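Local coordinates for uric acid degradation bifunctional protein PucL (Bacillus subtilis, PDB 6A4M) that oxidises urate as a urate oxidase and probably also catalyses a later decarboxylation step of uric acid degradation, at residues K5-Y11 and V37-C43; E138-L144 and Q158-D164; Q166-V170 and F232-E236. One frame throughout, in Å; residues are numbered along the deposited sequence.

Contact 1 (K5-Y11 and V37-C43); sequences KGNVFAY and VGVDVTC
Val8 faces Val41 and Ala10 faces Val39 as hydrogen-bonded pairs of an antiparallel ladder, part of the long curved sheet that uricases share with other tunnelling-fold (T-fold) proteins. A beta bulge interrupts the ladder: Lys5 pairs with Cys43, but Val8 pairs with Val41, leaving Gly6 and Asn7 opposite Thr42. Asn7 takes up the extra residue with a left-handed helical backbone, and beyond it the bonding resumes, Val41 N reaching Val8 O at 2.9 Å and Ala10 N reaching Val39 O at 2.9 Å.

Val8, Ala10, Val39, Val41 and Cys43 share one face, where helix 64-78 covers them through Ile72 and Leu76, and helix 84-98 adds Phe87 and Phe95. Val8 and Val41 each hold CG1 anti to the backbone N, near 180°, and meet branch point to branch point, CB to CB 4.2 Å.

Phe9, Tyr11 and Asp40 take the other face. The Asp40 carboxylate lies over one face of the Phe9 ring, modelled too close for its detail to be trusted. Next to it, Gly38 has no side chain, and the Tyr11 ring comes obliquely to its backbone, CD1 to CA 3.6 Å.

Val39 differs from Val8 and Val41: its chi1 of 69° sets CG1 between its own N and carbonyl carbon, 3.6 Å from Ala10 O.

Contact 2 (E138-L144 and Q158-D164); sequences ERSRSVL and QYSEIMD
Arg141 and Glu161 run alongside each other in the same direction, from neighbouring strands of the hairpin formed by strands 139-148 and 153-169. The arginine chain, bent at chi3 (81°), brings its NE edge to the carboxylate. NE meets Glu161 OE1 at 3.3 Å, in the guanidinium plane and nearly along the C-O axis, while NH2 adds a weak bond to the same oxygen. Both nitrogens converge on OE1, and the guanidinium and carboxylate planes stand 49° apart; the pairing is not a flat, two-oxygen one.

Tyr159 stands next in the row. Val143 lies over its ring, CB 4.0 Å from the centroid in a CH-pi contact, and Val143 CG2 also covers one face of the Arg141 guanidinium. Met163 passes Arg141 obliquely, SD 3.7 Å from Arg141 CD, and its CE comes 3.7 Å from Arg139 NE.

Arg139 reaches Asp164 OD1 with NH2 at 3.3 Å, from above the carboxylate plane; Gln166 holds the other oxygen, OD2. Across the sheet, the hydroxyls Ser142 OG and Ser160 OG are 3.0 Å apart, and Ser160 also bonds Glu85 of helix 84-98. Glu138 CG packs on Ile162 CD1 while its carboxylate turns to Arg225.

Farther out, strands 104-121 and 194-204 bond to the two outer backbone edges. Helix 84-98 lies behind the serines; Arg139, Arg141 and Glu161, with Tyr159, Val143 and Met163 among them, take the face away from it, probably the tunnel side in T-fold assemblies. There each guanidinium facing a carboxylate would probably offset its charge.

Contact 3 (Q166-V170 and F232-E236); sequences QLVKV and FHELE
Segment 166-170, on strand 153-169, passes the stretch 232-236 that follows on from helix 221-233 without any backbone pairing, the nearest CA atoms, those of Lys169 and His233, lying 7.4 Å apart. One lysine spans the gap. Lys169 has CG anti to its backbone N (chi1 -175°) and stays extended, long enough to carry NZ to the backbone carbonyls of Phe232 and His233. NZ donates to Phe232 O at 2.6 Å, in the plane of that carbonyl, and to His233 O at 2.9 Å, which it meets from above the plane. Leu235 O is also close to NZ, though poorly angled for a bond. Three carbonyl oxygens around one ammonium group would probably favour its positive charge.

The packing belongs to the helix-on-sheet layering of the T-fold: strand 153-169 is bonded to strand 194-204 through Leu167 and Lys169, and Phe232 fills the seam against Leu194 of that strand and Leu243 of helix 240-254. The side chains of Phe232 and Lys169 run antiparallel, the ring reaching back to the strand as the lysine reaches out. CD of Lys169 sits 4.3 Å from the ring centroid, 29° off the normal, an off-centre CH-pi contact. Nearer the backbone, Lys169 CB approaches Phe232 CZ obliquely at 3.5 Å. Leu167 comes instead to the rim of the same ring, its CB near the ring plane and 3.9 Å from Phe232 CE2.

Overall arrangement
All three contacts reach one large antiparallel sheet and follow one another along the chain. Contact 1 and contact 2 have centres about 14 Å apart; strand 104-121 runs between them, bonding to strand 36-45 on one edge and strand 139-148 on the other. Contact 3 continues strand 153-169 beyond contact 2, centre to centre about 22 Å, and its centre lies about 33 Å from that of contact 1, across the chain's centre. Helix 84-98 touches side chains of contacts 1 and 2. A glycerol, probably from the crystallisation liquor, lies about 4 Å from the side chain of Asp164, close to where contacts 2 and 3 adjoin.

Contact 1 (K5-Y11 and V37-C43)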
loop_
_atom_site.group_PDB
_atom_site.type_symbol
_atom_site.label_atom_id
_atom_site.label_comp_id
_atom_site.label_asym_id
_atom_site.label_seq_id
_atom_site.Cartn_x
_atom_site.Cartn_y
_atom_site.Cartn_z
ATOM N N LYS A 5 12.995 -15.845 7.556
ATOM C CA LYS A 5 13.260 -14.749 8.485
ATOM C C LYS A 5 12.124 -13.736 8.452
ATOM O O LYS A 5 11.652 -13.373 7.373
ATOM C CB LYS A 5 14.571 -14.050 8.118
ATOM C CG LYS A 5 15.268 -13.380 9.294
ATOM C CD LYS A 5 15.993 -14.411 10.138
ATOM C CE LYS A 5 16.863 -13.803 11.216
ATOM N NZ LYS A 5 17.594 -14.888 11.931
ATOM N N GLY A 6 11.695 -13.290 9.635
ATOM C CA GLY A 6 10.692 -12.227 9.781
ATOM C C GLY A 6 11.265 -11.033 10.521
ATOM O O GLY A 6 12.335 -11.131 11.120
ATOM N N ASN A 7 10.536 -9.914 10.490
ATOM C CA ASN A 7 10.962 -8.637 11.088
ATOM C C ASN A 7 12.347 -8.183 10.610
ATOM O O ASN A 7 13.160 -7.696 11.396
ATOM C CB ASN A 7 10.894 -8.693 12.634
ATOM C CG ASN A 7 9.496 -8.434 13.184
ATOM O OD1 ASN A 7 8.569 -8.093 12.451
ATOM N ND2 ASN A 7 9.347 -8.593 14.490
ATOM N N VAL A 8 12.605 -8.340 9.314
ATOM C CA VAL A 8 13.849 -7.867 8.723
ATOM C C VAL A 8 13.642 -6.414 8.304
ATOM O O VAL A 8 13.191 -6.133 7.192
ATOM C CB VAL A 8 14.298 -8.746 7.540
ATOM C CG1 VAL A 8 15.615 -8.238 6.960
ATOM C CG2 VAL A 8 14.428 -10.197 7.989
ATOM N N PHE A 9 13.951 -5.503 9.223
ATOM C CA PHE A 9 13.897 -4.065 8.958
ATOM C C PHE A 9 15.083 -3.667 8.096
ATOM O O PHE A 9 16.216 -4.092 8.354
ATOM C CB PHE A 9 13.950 -3.248 10.257
ATOM C CG PHE A 9 12.660 -3.234 11.030
ATOM C CD1 PHE A 9 12.280 -4.329 11.806
ATOM C CD2 PHE A 9 11.832 -2.113 11.010
ATOM C CE1 PHE A 9 11.096 -4.311 12.533
ATOM C CE2 PHE A 9 10.649 -2.090 11.740
ATOM C CZ PHE A 9 10.283 -3.190 12.504
ATOM N N ALA A 10 14.820 -2.849 7.081
ATOM C CA ALA A 10 15.866 -2.304 6.229
ATOM C C ALA A 10 15.499 -0.881 5.830
ATOM O O ALA A 10 14.429 -0.657 5.267
ATOM C CB ALA A 10 16.045 -3.181 4.999
ATOM N N TYR A 11 16.378 0.069 6.143
ATOM C CA TYR A 11 16.208 1.471 5.757
ATOM C C TYR A 11 17.260 1.841 4.717
ATOM O O TYR A 11 18.440 1.561 4.908
ATOM C CB TYR A 11 16.349 2.386 6.977
ATOM C CG TYR A 11 15.371 2.072 8.087
ATOM C CD1 TYR A 11 14.063 2.548 8.041
ATOM C CD2 TYR A 11 15.750 1.293 9.179
ATOM C CE1 TYR A 11 13.156 2.257 9.050
ATOM C CE2 TYR A 11 14.854 1.000 10.195
ATOM C CZ TYR A 11 13.556 1.485 10.126
ATOM O OH TYR A 11 12.656 1.194 11.125
ATOM N N VAL A 37 13.760 5.649 2.724
ATOM C CA VAL A 37 12.793 4.591 2.492
ATOM C C VAL A 37 13.018 3.531 3.566
ATOM O O VAL A 37 14.161 3.179 3.868
ATOM C CB VAL A 37 12.974 3.982 1.083
ATOM C CG1 VAL A 37 12.107 2.739 0.889
ATOM C CG2 VAL A 37 12.659 5.027 0.019
ATOM N N GLY A 38 11.928 3.041 4.146
ATOM C CA GLY A 38 11.975 1.975 5.133
ATOM C C GLY A 38 11.066 0.853 4.686
ATOM O O GLY A 38 9.972 1.106 4.179
ATOM N N VAL A 39 11.522 -0.383 4.871
ATOM C CA VAL A 39 10.726 -1.555 4.543
ATOM C C VAL A 39 10.940 -2.650 5.585
ATOM O O VAL A 39 12.024 -2.786 6.158
ATOM C CB VAL A 39 11.027 -2.078 3.117
ATOM C CG1 VAL A 39 12.431 -2.669 3.018
ATOM C CG2 VAL A 39 9.979 -3.097 2.680
ATOM N N ASP A 40 9.883 -3.425 5.811
ATOM C CA ASP A 40 9.883 -4.515 6.763
ATOM C C ASP A 40 9.661 -5.811 5.994
ATOM O O ASP A 40 8.538 -6.110 5.573
ATOM C CB ASP A 40 8.780 -4.285 7.785
ATOM C CG ASP A 40 9.040 -4.998 9.062
ATOM O OD1 ASP A 40 8.987 -6.245 9.079
ATOM O OD2 ASP A 40 9.318 -4.301 10.051
ATOM N N VAL A 41 10.742 -6.565 5.796
ATOM C CA VAL A 41 10.700 -7.759 4.965
ATOM C C VAL A 41 10.413 -8.996 5.807
ATOM O O VAL A 41 11.000 -9.180 6.877
ATOM C CB VAL A 41 12.008 -7.959 4.169
ATOM C CG1 VAL A 41 11.928 -9.218 3.304
ATOM C CG2 VAL A 41 12.292 -6.731 3.312
ATOM N N THR A 42 9.481 -9.811 5.316
ATOM C CA THR A 42 9.292 -11.185 5.763
ATOM C C THR A 42 9.693 -12.079 4.583
ATOM O O THR A 42 9.259 -11.842 3.450
ATOM C CB THR A 42 7.825 -11.455 6.150
ATOM O OG1 THR A 42 7.384 -10.463 7.085
ATOM C CG2 THR A 42 7.666 -12.843 6.768
ATOM N N CYS A 43 10.528 -13.084 4.850
ATOM C CA CYS A 43 11.017 -13.995 3.814
ATOM C C CYS A 43 10.737 -15.446 4.202
ATOM O O CYS A 43 11.071 -15.864 5.306
ATOM C CB CYS A 43 12.511 -13.792 3.596
ATOM S SG CYS A 43 13.172 -14.759 2.220
#

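Contact 2 (E138-L144 and Q158-D164)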
loop_
_atom_site.group_PDB
_atom_site.type_symbol
_atom_site.label_atom_id
_atom_site.label_comp_id
_atom_site.label_asym_id
_atom_site.label_seq_id
_atom_site.Cartn_x
_atom_site.Cartn_y
_atom_site.Cartn_z
ATOM N N GLU A 138 -1.865 5.001 7.525
ATOM C CA GLU A 138 -1.868 4.001 6.448
ATOM C C GLU A 138 -0.483 3.786 5.828
ATOM O O GLU A 138 0.358 4.686 5.824
ATOM C CB GLU A 138 -2.908 4.331 5.356
ATOM C CG GLU A 138 -2.619 5.549 4.476
ATOM C CD GLU A 138 -3.155 6.859 5.020
ATOM O OE1 GLU A 138 -3.382 6.972 6.240
ATOM O OE2 GLU A 138 -3.340 7.789 4.212
ATOM N N ARG A 139 -0.268 2.582 5.312
ATOM C CA ARG A 139 1.041 2.158 4.810
ATOM C C ARG A 139 0.865 1.129 3.709
ATOM O O ARG A 139 -0.009 0.264 3.798
ATOM C CB ARG A 139 1.882 1.566 5.947
ATOM C CG ARG A 139 1.186 0.449 6.716
ATOM C CD ARG A 139 1.793 0.208 8.087
ATOM N NE ARG A 139 0.868 -0.539 8.941
ATOM C CZ ARG A 139 -0.106 -0.011 9.690
ATOM N NH1 ARG A 139 -0.326 1.307 9.735
ATOM N NH2 ARG A 139 -0.879 -0.821 10.414
ATOM N N SER A 140 1.690 1.222 2.670
ATOM C CA SER A 140 1.629 0.260 1.579
ATOM C C SER A 140 2.286 -1.052 1.997
ATOM O O SER A 140 3.153 -1.075 2.877
ATOM C CB SER A 140 2.264 0.812 0.297
ATOM O OG SER A 140 3.652 1.028 0.446
ATOM N N ARG A 141 1.833 -2.142 1.385
ATOM C CA ARG A 141 2.448 -3.454 1.551
ATOM C C ARG A 141 2.416 -4.167 0.209
ATOM O O ARG A 141 1.453 -4.019 -0.547
ATOM C CB ARG A 141 1.711 -4.285 2.609
ATOM C CG ARG A 141 2.429 -5.573 3.002
ATOM C CD ARG A 141 1.675 -6.350 4.074
ATOM N NE ARG A 141 0.578 -7.135 3.497
ATOM C CZ ARG A 141 0.392 -8.456 3.621
ATOM N NH1 ARG A 141 1.202 -9.226 4.344
ATOM N NH2 ARG A 141 -0.646 -9.023 3.012
ATOM N N SER A 142 3.469 -4.932 -0.078
ATOM C CA SER A 142 3.551 -5.733 -1.300
ATOM C C SER A 142 3.901 -7.178 -0.965
ATOM O O SER A 142 4.756 -7.437 -0.117
ATOM C CB SER A 142 4.590 -5.149 -2.256
ATOM O OG SER A 142 4.204 -3.854 -2.678
ATOM N N VAL A 143 3.219 -8.107 -1.632
ATOM C CA VAL A 143 3.498 -9.534 -1.527
ATOM C C VAL A 143 3.908 -10.049 -2.906
ATOM O O VAL A 143 3.332 -9.655 -3.921
ATOM C CB VAL A 143 2.266 -10.314 -1.017
ATOM C CG1 VAL A 143 2.578 -11.803 -0.874
ATOM C CG2 VAL A 143 1.792 -9.727 0.305
ATOM N N LEU A 144 4.912 -10.919 -2.931
ATOM C CA LEU A 144 5.359 -11.560 -4.160
ATOM C C LEU A 144 5.679 -13.015 -3.881
ATOM O O LEU A 144 6.450 -13.313 -2.967
ATOM C CB LEU A 144 6.605 -10.862 -4.702
ATOM C CG LEU A 144 7.185 -11.396 -6.017
ATOM C CD1 LEU A 144 6.268 -11.074 -7.185
ATOM C CD2 LEU A 144 8.560 -10.810 -6.257
ATOM N N GLN A 158 1.152 -12.072 -6.972
ATOM C CA GLN A 158 1.690 -10.728 -6.808
ATOM C C GLN A 158 0.560 -9.727 -6.611
ATOM O O GLN A 158 -0.343 -9.638 -7.442
ATOM C CB GLN A 158 2.518 -10.312 -8.026
ATOM C CG GLN A 158 3.244 -8.981 -7.834
ATOM C CD GLN A 158 3.488 -8.227 -9.124
ATOM O OE1 GLN A 158 4.628 -7.912 -9.454
ATOM N NE2 GLN A 158 2.421 -7.936 -9.862
ATOM N N TYR A 159 0.620 -8.977 -5.515
ATOM C CA TYR A 159 -0.267 -7.835 -5.317
ATOM C C TYR A 159 0.389 -6.786 -4.443
ATOM O O TYR A 159 1.299 -7.085 -3.671
ATOM C CB TYR A 159 -1.609 -8.269 -4.715
ATOM C CG TYR A 159 -1.535 -8.899 -3.342
ATOM C CD1 TYR A 159 -1.650 -8.119 -2.185
ATOM C CD2 TYR A 159 -1.383 -10.275 -3.192
ATOM C CE1 TYR A 159 -1.596 -8.696 -0.921
ATOM C CE2 TYR A 159 -1.329 -10.861 -1.934
ATOM C CZ TYR A 159 -1.437 -10.071 -0.801
ATOM O OH TYR A 159 -1.381 -10.652 0.445
ATOM N N SER A 160 -0.074 -5.551 -4.605
ATOM C CA SER A 160 0.287 -4.447 -3.733
ATOM C C SER A 160 -0.971 -3.968 -3.041
ATOM O O SER A 160 -2.082 -4.187 -3.520
ATOM C CB SER A 160 0.936 -3.321 -4.522
ATOM O OG SER A 160 2.214 -3.724 -4.972
ATOM N N GLU A 161 -0.783 -3.304 -1.912
ATOM C CA GLU A 161 -1.864 -3.065 -0.977
ATOM C C GLU A 161 -1.642 -1.768 -0.223
ATOM O O GLU A 161 -0.499 -1.414 0.057
ATOM C CB GLU A 161 -1.899 -4.234 0.006
ATOM C CG GLU A 161 -3.110 -4.295 0.918
ATOM C CD GLU A 161 -3.189 -5.600 1.694
ATOM O OE1 GLU A 161 -2.147 -6.277 1.860
ATOM O OE2 GLU A 161 -4.304 -5.944 2.146
ATOM N N ILE A 162 -2.721 -1.053 0.086
ATOM C CA ILE A 162 -2.665 -0.017 1.129
ATOM C C ILE A 162 -3.466 -0.500 2.331
ATOM O O ILE A 162 -4.617 -0.910 2.191
ATOM C CB ILE A 162 -3.107 1.393 0.663
ATOM C CG1 ILE A 162 -2.843 2.404 1.785
ATOM C CG2 ILE A 162 -4.571 1.451 0.237
ATOM C CD1 ILE A 162 -2.825 3.836 1.325
ATOM N N MET A 163 -2.834 -0.458 3.502
ATOM C CA MET A 163 -3.389 -1.021 4.725
ATOM C C MET A 163 -3.753 0.056 5.724
ATOM O O MET A 163 -3.177 1.138 5.715
ATOM C CB MET A 163 -2.361 -1.914 5.404
ATOM C CG MET A 163 -1.733 -2.976 4.527
ATOM S SD MET A 163 -0.956 -4.241 5.546
ATOM C CE MET A 163 0.113 -3.280 6.617
ATOM N N ASP A 164 -4.689 -0.283 6.605
ATOM C CA ASP A 164 -5.008 0.510 7.794
ATOM C C ASP A 164 -5.362 1.974 7.465
ATOM O O ASP A 164 -4.870 2.916 8.098
ATOM C CB ASP A 164 -3.860 0.396 8.819
ATOM C CG ASP A 164 -4.316 0.627 10.268
ATOM O OD1 ASP A 164 -3.471 1.057 11.087
ATOM O OD2 ASP A 164 -5.499 0.376 10.605
#

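Contact 3 (Q166-V170 and F232-E236)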
loop_
_atom_site.group_PDB
_atom_site.type_symbol
_atom_site.label_atom_id
_atom_site.label_comp_id
_atom_site.label_asym_id
_atom_site.label_seq_id
_atom_site.Cartn_x
_atom_site.Cartn_y
_atom_site.Cartn_z
ATOM N N GLN A 166 -7.972 4.594 7.803
ATOM C CA GLN A 166 -9.072 4.836 8.738
ATOM C C GLN A 166 -9.756 6.165 8.419
ATOM O O GLN A 166 -9.197 7.228 8.689
ATOM C CB GLN A 166 -8.543 4.831 10.172
ATOM C CG GLN A 166 -7.785 3.559 10.543
ATOM C CD GLN A 166 -7.411 3.483 12.014
ATOM O OE1 GLN A 166 -7.779 4.344 12.809
ATOM N NE2 GLN A 166 -6.676 2.443 12.380
ATOM N N LEU A 167 -10.964 6.090 7.851
ATOM C CA LEU A 167 -11.678 7.264 7.338
ATOM C C LEU A 167 -13.054 7.427 7.970
ATOM O O LEU A 167 -13.859 6.500 7.939
ATOM C CB LEU A 167 -11.851 7.147 5.824
ATOM C CG LEU A 167 -10.571 7.061 4.994
ATOM C CD1 LEU A 167 -10.924 6.848 3.528
ATOM C CD2 LEU A 167 -9.721 8.309 5.172
ATOM N N VAL A 168 -13.317 8.618 8.509
ATOM C CA VAL A 168 -14.625 8.972 9.074
ATOM C C VAL A 168 -15.261 10.097 8.248
ATOM O O VAL A 168 -14.611 11.105 7.963
ATOM C CB VAL A 168 -14.539 9.352 10.580
ATOM C CG1 VAL A 168 -13.740 10.634 10.824
ATOM C CG2 VAL A 168 -15.933 9.477 11.189
ATOM N N LYS A 169 -16.521 9.908 7.853
ATOM C CA LYS A 169 -17.279 10.935 7.131
ATOM C C LYS A 169 -18.415 11.479 7.998
ATOM O O LYS A 169 -19.331 10.736 8.364
ATOM C CB LYS A 169 -17.845 10.381 5.822
ATOM C CG LYS A 169 -18.537 11.439 4.971
ATOM C CD LYS A 169 -19.010 10.897 3.637
ATOM C CE LYS A 169 -19.520 12.033 2.761
ATOM N NZ LYS A 169 -20.269 11.545 1.574
ATOM N N VAL A 170 -18.350 12.772 8.313
ATOM C CA VAL A 170 -19.441 13.470 9.009
ATOM C C VAL A 170 -20.566 13.815 8.025
ATOM O O VAL A 170 -20.301 14.134 6.864
ATOM C CB VAL A 170 -18.955 14.742 9.748
ATOM C CG1 VAL A 170 -17.815 14.399 10.703
ATOM C CG2 VAL A 170 -18.546 15.849 8.777
ATOM N N PHE A 232 -16.568 8.344 -1.749
ATOM C CA PHE A 232 -16.885 8.402 -0.300
ATOM C C PHE A 232 -17.305 9.814 0.066
ATOM O O PHE A 232 -18.378 9.997 0.632
ATOM C CB PHE A 232 -15.727 7.934 0.622
ATOM C CG PHE A 232 -16.110 7.710 2.076
ATOM C CD1 PHE A 232 -17.426 7.445 2.484
ATOM C CD2 PHE A 232 -15.113 7.729 3.051
ATOM C CE1 PHE A 232 -17.727 7.235 3.827
ATOM C CE2 PHE A 232 -15.412 7.515 4.391
ATOM C CZ PHE A 232 -16.721 7.264 4.780
ATOM N N HIS A 233 -16.461 10.800 -0.241
ATOM C CA HIS A 233 -16.853 12.208 -0.149
ATOM C C HIS A 233 -18.073 12.489 -1.020
ATOM O O HIS A 233 -19.053 13.059 -0.545
ATOM C CB HIS A 233 -15.707 13.138 -0.570
ATOM C CG HIS A 233 -16.091 14.588 -0.625
ATOM N ND1 HIS A 233 -17.052 15.078 -1.484
ATOM C CD2 HIS A 233 -15.633 15.656 0.067
ATOM C CE1 HIS A 233 -17.176 16.381 -1.312
ATOM N NE2 HIS A 233 -16.323 16.758 -0.378
ATOM N N GLU A 234 -17.996 12.103 -2.293
ATOM C CA GLU A 234 -19.035 12.446 -3.270
ATOM C C GLU A 234 -20.305 11.600 -3.161
ATOM O O GLU A 234 -21.390 12.084 -3.486
ATOM C CB GLU A 234 -18.482 12.406 -4.702
ATOM C CG GLU A 234 -18.263 11.022 -5.296
ATOM C CD GLU A 234 -17.825 11.094 -6.743
ATOM O OE1 GLU A 234 -18.528 10.527 -7.606
ATOM O OE2 GLU A 234 -16.782 11.728 -7.021
ATOM N N LEU A 235 -20.171 10.345 -2.727
ATOM C CA LEU A 235 -21.327 9.461 -2.552
ATOM C C LEU A 235 -22.170 9.919 -1.364
ATOM O O LEU A 235 -21.635 10.178 -0.286
ATOM C CB LEU A 235 -20.887 8.011 -2.342
ATOM C CG LEU A 235 -20.108 7.351 -3.484
ATOM C CD1 LEU A 235 -19.634 5.970 -3.057
ATOM C CD2 LEU A 235 -20.938 7.261 -4.758
ATOM N N GLU A 236 -23.483 10.027 -1.579
ATOM C CA GLU A 236 -24.415 10.483 -0.552
ATOM C C GLU A 236 -24.852 9.306 0.317
ATOM O O GLU A 236 -25.391 8.326 -0.197
ATOM C CB GLU A 236 -25.641 11.141 -1.192
#